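Local coordinates for predicted ATPase involved in replication control, Cdc46/Mcm family (Methanopyrus kandleri AV19, PDB 3F8T), which is a homologue of the MCM replicative helicase, a family generally associated with ATP and single-stranded DNA binding, though its own activity is uncertain, at residues Gly20-Arg25 against Leu81-Arg86; Ala67-Ile70 against Leu76-Pro79; His103-Val108 against Arg112-Ala117; Leu164-Ser169 against Asp173-His178; Ala281-Asp286 against Asp332-Asn337. The protein carries 2 engineered substitutions. All blocks are in the same frame, centred on the assembly; numbering follows the deposited sequence.

Contact 1 (Gly20-Arg25 against Leu81-Arg86); sequences GEVASR and LRELVR
Val22 and Glu83, with Leu84 beside them, carry a helix-helix contact in the MCM N-terminal domain, where the short helix 19-25 runs roughly antiparallel to helix 74-88. The axes of the two segments approach no closer than 10.4 Å, at an angle of 143°, so the helices meet through side chains rather than backbones. Val22 points at the partner helix and divides its methyl groups between two residues. CG2, which lies opposite the carbonyl carbon and beside the backbone N, meets Leu84 CD2 at 3.9 Å. CG1, anti to the backbone N (chi1 -177°), comes within 4.3 Å of Glu83 CG, so the valine also packs on the aliphatic stem of an acidic residue. Helix 30-37 backs this apolar half of the interface, with Leu33 against Val22 and Val37 against Leu84.

Nearer the solvent, Arg25 bends at its second and third torsions and brings its guanidinium to the end of Glu83. The salt bridge joins Arg25 NH2 to Glu83 OE2 at 3.3 Å, with the oxygen at the guanidinium edge, but as a hydrogen bond it is weak and bent. NH2 also rests 3.5 Å from Glu83 CG. The other carboxylate oxygen faces Arg86 of its own helix, which probably helps to balance the acidic charge: Glu83 OE1 lies a long 4.0 Å from Arg86 NE, well out of the guanidinium plane.

Contact 2 (Ala67-Ile70 against Leu76-Pro79); sequences ASWI and LVEP
At the corner where two consecutive helices of the MCM N-terminal domain, 64-72 and 74-88, follow each other almost without a break, Val77 of the second helix packs against Ile70 and Trp69 of the first. The contact is wholly apolar, with no hydrogen bond across it, and the backbones come closest at Ile70 and Val77, whose CA atoms are 6.8 Å apart. Val77 points toward the first helix and gives one methyl group to each partner. CG1, anti to the backbone N (chi1 175°), meets the CG2 branch of Ile70 at 4.1 Å, the two side chains crossing at about a right angle. Both residues also touch Ile36 of helix 30-37, so this half of the contact continues into the buried core of the domain. Two residues after Val77 the helix kinks at Pro79, whose nitrogen makes no bond to the preceding turn.

The second methyl reaches the indole. The Trp69 ring stacks with His73, between the helices, and touches Val32. The six-membered part of the tryptophan receives Val77 obliquely, with CZ3 of Trp69 4.2 Å from CG2 of Val77.

Contact 3 (His103-Val108 against Arg112-Ala117); sequences HRFRRV and RPMDGA
Met114 reaches Phe105 and Val108 by folding back on itself. CG sits beside the backbone N (chi1 -58°), and two further turns in the same sense, chi2 -60° and chi3 -71°, curl the thioether so that its two ends serve different partners. The terminal methyl CE comes to the CD2 side of the phenyl ring, 3.6 Å from Phe105 CD2, and lies 3.8 Å from Phe105 CE2, approaching at a slant while the two side chains cross at about a right angle. Near the root of the chain, Met114 CG meets Val108 CG1 at 4.1 Å.

These residues belong to the long connection that leads from strand 96-99 into strand 118-130 of the OB fold. Its last step is a type II beta turn from Met114 to Ala117, closed by the bond from Ala117 N to Met114 O (3.0 Å). Gly116 takes the third place of the turn, where its positive phi would drive a beta carbon against the preceding carbonyl oxygen.

Phe105 is flanked by its neighbour Arg104, whose chain bends to bring the guanidinium across the ring. Phe105 CZ stands over the centre of that flat group, 3.7 Å from its plane, and Arg104 NE in turn lies above one face of the phenyl, displaced toward the rim. Ser68, Ala71 and Thr72 of helix 64-72 also touch the ring. Arg104 NH2 makes a looser approach of 4.4 Å to Met114 CE.

Contact 4 (Leu164-Ser169 against Asp173-His178); sequences LGIVRS and DALEVH
With chi1 of -66° and a chain extended from CG to NE, Arg168 brings the edge of its guanidinium across the end of Asp173, whose own chi1 of -78° turns the carboxylate to meet it, the two side chains at about a right angle. Arg168 NH1 points almost straight at Asp173 OD2 (N-H...O 167°), yet at 3.3 Å the hydrogen bond within the salt bridge is weak. Ile166 CG2 covers one guanidinium face, and the stronger polar partner of the aspartate is Arg149, whose NE pairs with OD1, as does His151 NE2.

The pair sits at the turn end of the OB-fold hairpin of strands 160-168 and 171-174. Ile166 and Asp173 form an antiparallel hydrogen-bonded pair, with Asp173 N to Ile166 O at 2.9 Å. Gly165 then faces Ala174 so closely that a beta carbon would collide with Asp173 O. Beyond it comes a classic beta bulge: Leu164 O accepts from both Leu175 N (2.7 Å) and Glu176 N (3.2 Å), while Leu164 N returns a bond to Glu176 O. The extra residue turns the chain at Leu175, whose CD1 reaches Ile166 CG1 at 4.2 Å.

A leucine in place of Arg168 would probably leave Asp173 OD2 without this cation and remove the flat group that Ile166 CG2 packs on. Because two arginines and a histidine gather round Asp173, its carboxylate is likely to be held ionised, adding a charge link to the backbone pairing of strands 171-174 and 145-149.

Contact 5 (Ala281-Asp286 against Asp332-Asn337); sequences AVLKED and DGIALN
Asp332 opens its segment by meeting Leu283 in two ways. Its carboxylate oxygen OD2 lies 3.6 Å from Leu283 CD2, an apolar touch, and the same oxygen accepts a bond of 2.8 Å from a water that also donates to Leu283 O, likewise at 2.8 Å. One ordered water thus links the tip of the acid to a backbone carbonyl of strand 281-285. Asp332 OD2 comes near the leucine's stem too, 3.9 Å from Leu283 CB.

Asp332 and Gly333 both have positive phi, and their backbone angles fit the two central residues of a type I' turn. This turn joins strands 328-331 and 334-337 into a tight beta hairpin. From its position, between the helix 314-326 and the strand 341-346 of the AAA+ core, it probably corresponds to the pre-sensor 1 hairpin of MCM proteins. Strands 281-285 and 289-293 form a hairpin consistent with the helix-2 insert. In MCM helicases both hairpins are associated with DNA handling in the central channel; whether they do so in this homologue is not established. No hydrogen bond runs directly between the two segments.

Ile334 points its side chain toward strand 281-285. CG1 stands opposite the carbonyl carbon (chi1 -64°), and the chain carries CD1 to 4.0 Å from Leu283 CD2, the same methyl that touches the aspartate. Leu336 then packs farther along the strand, touching Val329 of its own hairpin and Leu291 of strand 289-293. Its CD1 branch ends 3.6 Å from Ala281 CB, and Ala281 in turn touches Val331.

How the contacts relate
From the N terminus, contact 1 closes a loop that brings helix 19-25 onto helix 74-88, and contact 2 is nested inside that loop, folding helix 64-72 onto the start of the same long helix. Contacts 3, 4 and 5 then follow in series. Contact 3 closes a short loop of three residues in the connection into the OB fold and touches contact 2 where Phe105 lies against Ser68. Contact 4, also closing three residues, forms the OB hairpin; it meets contact 3 through Asp115 and Ser169, probably by a hydrogen bond, and contact 2 where Glu78 rests on Ile166. Contact 5 closes a 45-residue loop in the P-loop domain, about 25 Å from contact 4 between centres, although both reach the same mixed sheet.

Contact 1 (Gly20-Arg25 against Leu81-Arg86)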
# COMPACT_ATOMS: atom_id res chain seq x y z
N GLY A 20 35.28 -12.40 -30.32
CA GLY A 20 36.48 -12.70 -29.54
C GLY A 20 37.26 -11.46 -29.14
O GLY A 20 37.69 -11.33 -27.98
N GLU A 21 37.44 -10.55 -30.08
CA GLU A 21 38.12 -9.29 -29.80
C GLU A 21 37.36 -8.45 -28.76
O GLU A 21 37.98 -7.90 -27.84
CB GLU A 21 38.36 -8.50 -31.09
CG GLU A 21 39.50 -9.08 -31.92
CD GLU A 21 39.37 -8.82 -33.42
OE1 GLU A 21 38.63 -7.89 -33.83
OE2 GLU A 21 40.02 -9.56 -34.19
N VAL A 22 36.04 -8.37 -28.89
CA VAL A 22 35.23 -7.62 -27.93
C VAL A 22 35.36 -8.25 -26.55
O VAL A 22 35.61 -7.55 -25.57
CB VAL A 22 33.73 -7.50 -28.35
CG1 VAL A 22 32.96 -6.66 -27.34
CG2 VAL A 22 33.60 -6.87 -29.72
N ALA A 23 35.20 -9.58 -26.48
CA ALA A 23 35.30 -10.31 -25.21
C ALA A 23 36.63 -10.03 -24.51
O ALA A 23 36.66 -9.67 -23.33
CB ALA A 23 35.13 -11.81 -25.45
N SER A 24 37.73 -10.15 -25.27
CA SER A 24 39.08 -9.92 -24.75
C SER A 24 39.22 -8.51 -24.19
O SER A 24 39.75 -8.32 -23.08
CB SER A 24 40.11 -10.16 -25.86
OG SER A 24 41.44 -9.96 -25.38
N ARG A 25 38.73 -7.54 -24.96
CA ARG A 25 38.72 -6.12 -24.61
C ARG A 25 38.04 -5.83 -23.27
O ARG A 25 38.46 -4.94 -22.54
CB ARG A 25 38.04 -5.33 -25.74
CG ARG A 25 38.22 -3.82 -25.68
CD ARG A 25 38.38 -3.25 -27.09
NE ARG A 25 37.11 -2.95 -27.77
CZ ARG A 25 36.68 -3.56 -28.89
NH1 ARG A 25 37.38 -4.52 -29.48
NH2 ARG A 25 35.53 -3.19 -29.42
N LEU A 81 28.16 -5.73 -24.28
CA LEU A 81 26.97 -5.78 -25.11
C LEU A 81 26.68 -4.42 -25.74
O LEU A 81 26.41 -4.34 -26.93
CB LEU A 81 25.77 -6.31 -24.30
CG LEU A 81 25.94 -7.73 -23.76
CD1 LEU A 81 24.68 -8.22 -23.05
CD2 LEU A 81 26.35 -8.71 -24.88
N ARG A 82 26.76 -3.34 -24.96
CA ARG A 82 26.61 -2.00 -25.54
C ARG A 82 27.59 -1.77 -26.70
O ARG A 82 27.21 -1.21 -27.74
CB ARG A 82 26.77 -0.91 -24.47
CG ARG A 82 25.50 -0.68 -23.64
CD ARG A 82 25.53 0.65 -22.88
NE ARG A 82 26.13 0.50 -21.56
CZ ARG A 82 27.39 0.81 -21.25
NH1 ARG A 82 27.84 0.62 -20.01
NH2 ARG A 82 28.20 1.34 -22.17
N GLU A 83 28.83 -2.21 -26.52
CA GLU A 83 29.86 -2.09 -27.56
C GLU A 83 29.49 -2.88 -28.83
O GLU A 83 29.59 -2.36 -29.94
CB GLU A 83 31.24 -2.49 -27.01
CG GLU A 83 32.39 -2.45 -28.01
CD GLU A 83 32.54 -1.11 -28.72
OE1 GLU A 83 32.20 -0.05 -28.14
OE2 GLU A 83 33.02 -1.12 -29.87
N LEU A 84 29.05 -4.12 -28.66
CA LEU A 84 28.53 -4.91 -29.78
C LEU A 84 27.40 -4.20 -30.53
O LEU A 84 27.39 -4.18 -31.76
CB LEU A 84 28.02 -6.28 -29.31
CG LEU A 84 29.02 -7.40 -28.99
CD1 LEU A 84 28.27 -8.58 -28.41
CD2 LEU A 84 29.83 -7.82 -30.21
N VAL A 85 26.45 -3.61 -29.81
CA VAL A 85 25.34 -2.91 -30.47
C VAL A 85 25.79 -1.59 -31.10
O VAL A 85 25.21 -1.15 -32.09
CB VAL A 85 24.08 -2.74 -29.57
CG1 VAL A 85 23.83 -3.98 -28.72
CG2 VAL A 85 24.17 -1.50 -28.70
N ARG A 86 26.83 -0.97 -30.53
CA ARG A 86 27.40 0.28 -31.04
C ARG A 86 28.00 0.05 -32.42
O ARG A 86 27.91 0.92 -33.29
CB ARG A 86 28.47 0.83 -30.08
CG ARG A 86 28.87 2.29 -30.35
CD ARG A 86 30.06 2.73 -29.50
NE ARG A 86 29.68 3.02 -28.12
CZ ARG A 86 30.43 3.72 -27.26
NH1 ARG A 86 31.61 4.21 -27.63
NH2 ARG A 86 29.99 3.93 -26.02

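Contact 2 (Ala67-Ile70 against Leu76-Pro79)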
# COMPACT_ATOMS: atom_id res chain seq x y z
N ALA A 67 23.96 -18.21 -16.86
CA ALA A 67 23.00 -17.16 -16.51
C ALA A 67 23.43 -16.53 -15.18
O ALA A 67 23.50 -15.31 -15.03
CB ALA A 67 21.57 -17.75 -16.42
N SER A 68 23.73 -17.39 -14.23
CA SER A 68 24.19 -16.98 -12.91
C SER A 68 25.49 -16.18 -12.97
O SER A 68 25.60 -15.13 -12.34
CB SER A 68 24.36 -18.22 -12.04
OG SER A 68 24.69 -17.85 -10.73
N TRP A 69 26.46 -16.66 -13.75
CA TRP A 69 27.76 -15.98 -13.88
C TRP A 69 27.57 -14.59 -14.47
O TRP A 69 28.20 -13.61 -14.04
CB TRP A 69 28.68 -16.80 -14.80
CG TRP A 69 30.11 -16.30 -14.80
CD1 TRP A 69 31.13 -16.73 -14.00
CD2 TRP A 69 30.66 -15.27 -15.64
NE1 TRP A 69 32.30 -16.04 -14.30
CE2 TRP A 69 32.03 -15.14 -15.30
CE3 TRP A 69 30.13 -14.47 -16.66
CZ2 TRP A 69 32.88 -14.22 -15.92
CZ3 TRP A 69 30.97 -13.55 -17.29
CH2 TRP A 69 32.34 -13.44 -16.92
N ILE A 70 26.69 -14.50 -15.47
CA ILE A 70 26.43 -13.24 -16.14
C ILE A 70 25.82 -12.23 -15.18
O ILE A 70 26.27 -11.08 -15.12
CB ILE A 70 25.55 -13.43 -17.41
CG1 ILE A 70 26.35 -14.15 -18.50
CG2 ILE A 70 25.05 -12.08 -17.93
CD1 ILE A 70 25.53 -14.58 -19.72
N LEU A 76 30.63 -6.12 -16.10
CA LEU A 76 31.51 -6.45 -17.23
C LEU A 76 30.77 -6.72 -18.53
O LEU A 76 31.21 -6.30 -19.60
CB LEU A 76 32.36 -7.70 -16.92
CG LEU A 76 33.29 -7.67 -15.72
CD1 LEU A 76 34.01 -9.01 -15.62
CD2 LEU A 76 34.29 -6.53 -15.85
N VAL A 77 29.65 -7.44 -18.42
CA VAL A 77 28.88 -7.88 -19.59
C VAL A 77 28.12 -6.75 -20.26
O VAL A 77 28.17 -6.58 -21.47
CB VAL A 77 27.94 -9.04 -19.23
CG1 VAL A 77 27.02 -9.44 -20.42
CG2 VAL A 77 28.76 -10.22 -18.73
N GLU A 78 27.42 -5.95 -19.45
CA GLU A 78 26.61 -4.87 -20.00
C GLU A 78 27.37 -3.91 -20.96
O GLU A 78 26.88 -3.63 -22.04
CB GLU A 78 25.88 -4.13 -18.87
CG GLU A 78 24.71 -3.27 -19.32
CD GLU A 78 25.12 -1.85 -19.63
OE1 GLU A 78 26.32 -1.53 -19.43
OE2 GLU A 78 24.26 -1.05 -20.06
N PRO A 79 28.55 -3.35 -20.55
CA PRO A 79 29.26 -2.51 -21.53
C PRO A 79 29.78 -3.26 -22.76
O PRO A 79 29.89 -2.66 -23.85
CB PRO A 79 30.43 -1.92 -20.72
CG PRO A 79 30.61 -2.83 -19.59
CD PRO A 79 29.24 -3.36 -19.25

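Contact 3 (His103-Val108 against Arg112-Ala117)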
# COMPACT_ATOMS: atom_id res chain seq x y z
N HIS A 103 16.55 -16.75 -9.74
CA HIS A 103 15.71 -16.39 -8.60
C HIS A 103 16.44 -15.70 -7.45
O HIS A 103 15.89 -14.80 -6.81
CB HIS A 103 14.93 -17.61 -8.10
CG HIS A 103 13.90 -17.28 -7.07
ND1 HIS A 103 12.65 -16.79 -7.39
CD2 HIS A 103 13.94 -17.35 -5.72
CE1 HIS A 103 11.96 -16.58 -6.28
NE2 HIS A 103 12.72 -16.92 -5.25
N ARG A 104 17.69 -16.11 -7.20
CA ARG A 104 18.48 -15.56 -6.10
C ARG A 104 18.90 -14.10 -6.31
O ARG A 104 19.30 -13.43 -5.35
CB ARG A 104 19.71 -16.43 -5.81
CG ARG A 104 20.67 -16.55 -6.96
CD ARG A 104 22.03 -17.10 -6.55
NE ARG A 104 22.90 -16.06 -6.00
CZ ARG A 104 24.22 -16.00 -6.19
NH1 ARG A 104 24.82 -16.91 -6.94
NH2 ARG A 104 24.93 -15.02 -5.64
N PHE A 105 18.82 -13.60 -7.54
CA PHE A 105 19.18 -12.21 -7.84
C PHE A 105 17.96 -11.27 -7.78
O PHE A 105 18.09 -10.05 -7.98
CB PHE A 105 19.87 -12.09 -9.20
CG PHE A 105 21.17 -12.86 -9.30
CD1 PHE A 105 21.17 -14.19 -9.70
CD2 PHE A 105 22.38 -12.25 -9.00
CE1 PHE A 105 22.37 -14.92 -9.78
CE2 PHE A 105 23.58 -12.97 -9.08
CZ PHE A 105 23.57 -14.30 -9.48
N ARG A 106 16.79 -11.83 -7.50
CA ARG A 106 15.54 -11.05 -7.48
C ARG A 106 15.13 -10.65 -6.06
O ARG A 106 15.32 -11.43 -5.12
CB ARG A 106 14.39 -11.83 -8.14
CG ARG A 106 14.64 -12.25 -9.58
CD ARG A 106 13.34 -12.67 -10.24
NE ARG A 106 13.58 -13.57 -11.37
CZ ARG A 106 12.71 -13.80 -12.36
NH1 ARG A 106 11.53 -13.18 -12.37
NH2 ARG A 106 13.02 -14.64 -13.34
N ARG A 107 14.56 -9.46 -5.93
CA ARG A 107 14.08 -8.93 -4.64
C ARG A 107 15.14 -9.04 -3.55
O ARG A 107 14.87 -9.55 -2.46
CB ARG A 107 12.79 -9.64 -4.22
CG ARG A 107 11.65 -9.43 -5.20
CD ARG A 107 10.47 -10.34 -4.86
NE ARG A 107 9.44 -10.25 -5.89
CZ ARG A 107 9.34 -11.08 -6.93
NH1 ARG A 107 10.19 -12.09 -7.09
NH2 ARG A 107 8.36 -10.89 -7.82
N VAL A 108 16.33 -8.56 -3.86
CA VAL A 108 17.49 -8.62 -2.97
C VAL A 108 17.25 -7.75 -1.74
O VAL A 108 16.91 -6.57 -1.84
CB VAL A 108 18.79 -8.21 -3.72
CG1 VAL A 108 19.91 -7.89 -2.75
CG2 VAL A 108 19.21 -9.30 -4.69
N ARG A 112 24.50 -4.32 -0.86
CA ARG A 112 25.94 -4.03 -0.82
C ARG A 112 26.83 -5.24 -1.18
O ARG A 112 27.78 -5.08 -1.96
CB ARG A 112 26.34 -3.43 0.54
CG ARG A 112 27.71 -2.76 0.57
CD ARG A 112 27.85 -1.86 1.79
NE ARG A 112 29.24 -1.46 2.02
CZ ARG A 112 29.61 -0.39 2.71
NH1 ARG A 112 28.71 0.43 3.24
NH2 ARG A 112 30.91 -0.13 2.87
N PRO A 113 26.53 -6.44 -0.65
CA PRO A 113 27.36 -7.59 -1.02
C PRO A 113 27.24 -7.97 -2.49
O PRO A 113 28.07 -8.73 -2.99
CB PRO A 113 26.80 -8.72 -0.15
CG PRO A 113 26.08 -8.03 0.97
CD PRO A 113 25.49 -6.82 0.32
N MET A 114 26.22 -7.43 -3.17
CA MET A 114 25.97 -7.73 -4.58
C MET A 114 26.67 -6.75 -5.53
O MET A 114 26.25 -6.63 -6.68
CB MET A 114 24.46 -7.76 -4.90
CG MET A 114 23.63 -8.76 -4.10
SD MET A 114 24.15 -10.47 -4.30
CE MET A 114 23.63 -10.80 -5.98
N ASP A 115 27.72 -6.07 -5.08
CA ASP A 115 28.37 -5.07 -5.93
C ASP A 115 28.77 -5.69 -7.26
O ASP A 115 29.27 -6.81 -7.29
CB ASP A 115 29.60 -4.44 -5.28
CG ASP A 115 29.99 -3.12 -5.94
OD1 ASP A 115 29.09 -2.37 -6.35
OD2 ASP A 115 31.17 -2.82 -6.05
N GLY A 116 28.52 -4.97 -8.35
CA GLY A 116 28.87 -5.44 -9.70
C GLY A 116 27.82 -6.30 -10.39
O GLY A 116 27.91 -6.52 -11.59
N ALA A 117 26.82 -6.75 -9.63
CA ALA A 117 25.82 -7.73 -10.08
C ALA A 117 24.52 -7.11 -10.60
O ALA A 117 24.09 -6.03 -10.15
CB ALA A 117 25.51 -8.70 -8.96

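Contact 4 (Leu164-Ser169 against Asp173-His178)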
# COMPACT_ATOMS: atom_id res chain seq x y z
N LEU A 164 15.01 -3.17 -11.75
CA LEU A 164 16.11 -3.98 -12.21
C LEU A 164 17.29 -3.07 -12.47
O LEU A 164 17.12 -1.96 -12.98
CB LEU A 164 15.70 -4.69 -13.48
CG LEU A 164 16.18 -6.12 -13.59
CD1 LEU A 164 14.98 -7.01 -13.91
CD2 LEU A 164 17.22 -6.19 -14.67
N GLY A 165 18.49 -3.52 -12.12
CA GLY A 165 19.67 -2.70 -12.28
C GLY A 165 20.96 -3.40 -11.96
O GLY A 165 20.98 -4.56 -11.60
N ILE A 166 22.05 -2.66 -12.08
CA ILE A 166 23.36 -3.18 -11.71
C ILE A 166 23.89 -2.37 -10.50
O ILE A 166 23.85 -1.14 -10.51
CB ILE A 166 24.33 -3.15 -12.92
CG1 ILE A 166 23.86 -4.15 -14.00
CG2 ILE A 166 25.74 -3.55 -12.46
CD1 ILE A 166 24.54 -3.94 -15.37
N VAL A 167 24.35 -3.07 -9.48
CA VAL A 167 24.84 -2.44 -8.25
C VAL A 167 26.24 -1.89 -8.49
O VAL A 167 27.10 -2.61 -8.98
CB VAL A 167 24.90 -3.45 -7.09
CG1 VAL A 167 25.40 -2.79 -5.79
CG2 VAL A 167 23.54 -4.09 -6.87
N ARG A 168 26.45 -0.62 -8.15
CA ARG A 168 27.76 -0.01 -8.21
C ARG A 168 27.98 0.83 -6.96
O ARG A 168 27.36 1.89 -6.79
CB ARG A 168 27.91 0.85 -9.48
CG ARG A 168 27.88 0.03 -10.76
CD ARG A 168 28.38 0.82 -11.96
NE ARG A 168 28.46 -0.02 -13.16
CZ ARG A 168 27.44 -0.28 -13.98
NH1 ARG A 168 26.23 0.21 -13.73
NH2 ARG A 168 27.64 -1.05 -15.04
N SER A 169 28.85 0.33 -6.08
CA SER A 169 29.19 0.98 -4.81
C SER A 169 27.96 1.43 -4.02
O SER A 169 27.71 2.63 -3.86
CB SER A 169 30.17 2.13 -5.02
OG SER A 169 31.36 1.67 -5.66
N ASP A 173 22.15 1.13 -10.17
CA ASP A 173 21.97 1.83 -11.43
C ASP A 173 20.81 1.19 -12.17
O ASP A 173 20.94 0.11 -12.73
CB ASP A 173 23.25 1.78 -12.28
CG ASP A 173 24.28 2.78 -11.80
OD1 ASP A 173 23.99 4.00 -11.87
OD2 ASP A 173 25.38 2.37 -11.38
N ALA A 174 19.68 1.88 -12.19
CA ALA A 174 18.45 1.35 -12.74
C ALA A 174 18.55 1.10 -14.25
O ALA A 174 19.04 1.96 -15.00
CB ALA A 174 17.27 2.29 -12.40
N LEU A 175 18.10 -0.08 -14.66
CA LEU A 175 17.93 -0.43 -16.08
C LEU A 175 16.45 -0.38 -16.49
O LEU A 175 16.12 -0.01 -17.61
CB LEU A 175 18.47 -1.83 -16.34
CG LEU A 175 19.99 -1.99 -16.26
CD1 LEU A 175 20.34 -3.47 -16.18
CD2 LEU A 175 20.70 -1.32 -17.45
N GLU A 176 15.58 -0.80 -15.57
CA GLU A 176 14.13 -0.67 -15.78
C GLU A 176 13.39 -0.57 -14.45
O GLU A 176 13.88 -1.03 -13.41
CB GLU A 176 13.53 -1.78 -16.66
CG GLU A 176 14.16 -3.16 -16.57
CD GLU A 176 13.57 -4.14 -17.60
OE1 GLU A 176 12.34 -4.36 -17.59
OE2 GLU A 176 14.35 -4.70 -18.42
N VAL A 177 12.20 0.02 -14.51
CA VAL A 177 11.35 0.27 -13.34
C VAL A 177 9.97 -0.27 -13.69
O VAL A 177 9.43 0.07 -14.75
CB VAL A 177 11.29 1.78 -12.99
CG1 VAL A 177 10.20 2.06 -11.94
CG2 VAL A 177 12.64 2.27 -12.49
N HIS A 178 9.45 -1.16 -12.84
CA HIS A 178 8.10 -1.71 -13.01
C HIS A 178 7.24 -1.28 -11.83
O HIS A 178 7.54 -1.61 -10.69
CB HIS A 178 8.15 -3.23 -13.10
CG HIS A 178 8.94 -3.74 -14.27
ND1 HIS A 178 8.49 -3.65 -15.57
CD2 HIS A 178 10.15 -4.35 -14.33
CE1 HIS A 178 9.39 -4.18 -16.38
NE2 HIS A 178 10.40 -4.61 -15.65

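Contact 5 (Ala281-Asp286 against Asp332-Asn337)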
# COMPACT_ATOMS: atom_id res chain seq x y z
N ALA A 281 4.40 15.32 3.03
CA ALA A 281 5.59 15.19 2.21
C ALA A 281 6.38 16.48 2.38
O ALA A 281 5.82 17.49 2.80
CB ALA A 281 5.22 14.97 0.74
N VAL A 282 7.67 16.45 2.08
CA VAL A 282 8.48 17.68 2.08
C VAL A 282 9.13 17.89 0.70
O VAL A 282 9.65 16.94 0.11
CB VAL A 282 9.53 17.70 3.24
CG1 VAL A 282 10.61 16.68 3.04
CG2 VAL A 282 10.15 19.09 3.40
N LEU A 283 9.05 19.12 0.19
CA LEU A 283 9.77 19.50 -1.02
C LEU A 283 10.88 20.47 -0.61
O LEU A 283 10.61 21.54 -0.07
CB LEU A 283 8.83 20.15 -2.04
CG LEU A 283 9.41 20.65 -3.36
CD1 LEU A 283 9.84 19.49 -4.26
CD2 LEU A 283 8.38 21.52 -4.07
N LYS A 284 12.13 20.06 -0.83
CA LYS A 284 13.29 20.88 -0.47
C LYS A 284 13.97 21.39 -1.72
O LYS A 284 14.19 20.63 -2.66
CB LYS A 284 14.29 20.07 0.35
CG LYS A 284 13.89 19.83 1.79
CD LYS A 284 14.39 20.95 2.71
CE LYS A 284 14.17 20.60 4.18
NZ LYS A 284 12.74 20.74 4.57
N GLU A 285 14.29 22.69 -1.73
CA GLU A 285 15.00 23.35 -2.84
C GLU A 285 16.43 23.65 -2.42
O GLU A 285 16.66 24.43 -1.49
CB GLU A 285 14.31 24.67 -3.22
CG GLU A 285 12.81 24.60 -3.42
CD GLU A 285 12.42 23.96 -4.73
OE1 GLU A 285 12.56 22.72 -4.86
OE2 GLU A 285 11.95 24.69 -5.63
N ASP A 286 17.39 23.03 -3.12
CA ASP A 286 18.81 23.15 -2.78
C ASP A 286 19.69 22.68 -3.94
O ASP A 286 19.95 21.48 -4.08
CB ASP A 286 19.12 22.34 -1.51
CG ASP A 286 20.54 22.54 -1.00
OD1 ASP A 286 21.05 23.69 -1.05
OD2 ASP A 286 21.15 21.55 -0.54
N ASP A 332 2.88 21.93 -2.15
CA ASP A 332 3.32 22.86 -3.21
C ASP A 332 2.79 22.50 -4.60
O ASP A 332 3.52 22.49 -5.61
CB ASP A 332 4.84 22.96 -3.19
CG ASP A 332 5.37 23.53 -1.88
OD1 ASP A 332 4.67 24.38 -1.27
OD2 ASP A 332 6.48 23.16 -1.45
N GLY A 333 1.49 22.20 -4.65
CA GLY A 333 0.84 21.88 -5.91
C GLY A 333 1.14 20.49 -6.44
O GLY A 333 0.66 20.14 -7.52
N ILE A 334 1.95 19.72 -5.72
CA ILE A 334 2.23 18.33 -6.12
C ILE A 334 1.28 17.41 -5.35
O ILE A 334 1.37 17.33 -4.12
CB ILE A 334 3.68 17.91 -5.82
CG1 ILE A 334 4.67 18.73 -6.64
CG2 ILE A 334 3.86 16.40 -6.14
CD1 ILE A 334 6.02 18.92 -5.96
N ALA A 335 0.39 16.73 -6.07
CA ALA A 335 -0.52 15.76 -5.47
C ALA A 335 0.15 14.39 -5.46
O ALA A 335 0.62 13.93 -6.51
CB ALA A 335 -1.84 15.72 -6.26
N LEU A 336 0.22 13.75 -4.29
CA LEU A 336 0.77 12.38 -4.16
C LEU A 336 -0.30 11.40 -3.67
O LEU A 336 -1.19 11.80 -2.93
CB LEU A 336 1.95 12.36 -3.17
CG LEU A 336 3.09 13.34 -3.45
CD1 LEU A 336 4.05 13.41 -2.29
CD2 LEU A 336 3.81 12.93 -4.73
N ASN A 337 -0.23 10.15 -4.11
CA ASN A 337 -1.23 9.16 -3.68
C ASN A 337 -1.03 8.89 -2.19
O ASN A 337 0.10 8.67 -1.74
CB ASN A 337 -1.09 7.83 -4.41
CG ASN A 337 -1.67 7.85 -5.82
OD1 ASN A 337 -1.06 7.29 -6.74
ND2 ASN A 337 -2.83 8.46 -6.00
O HOH W 1 9.05 23.82 -0.69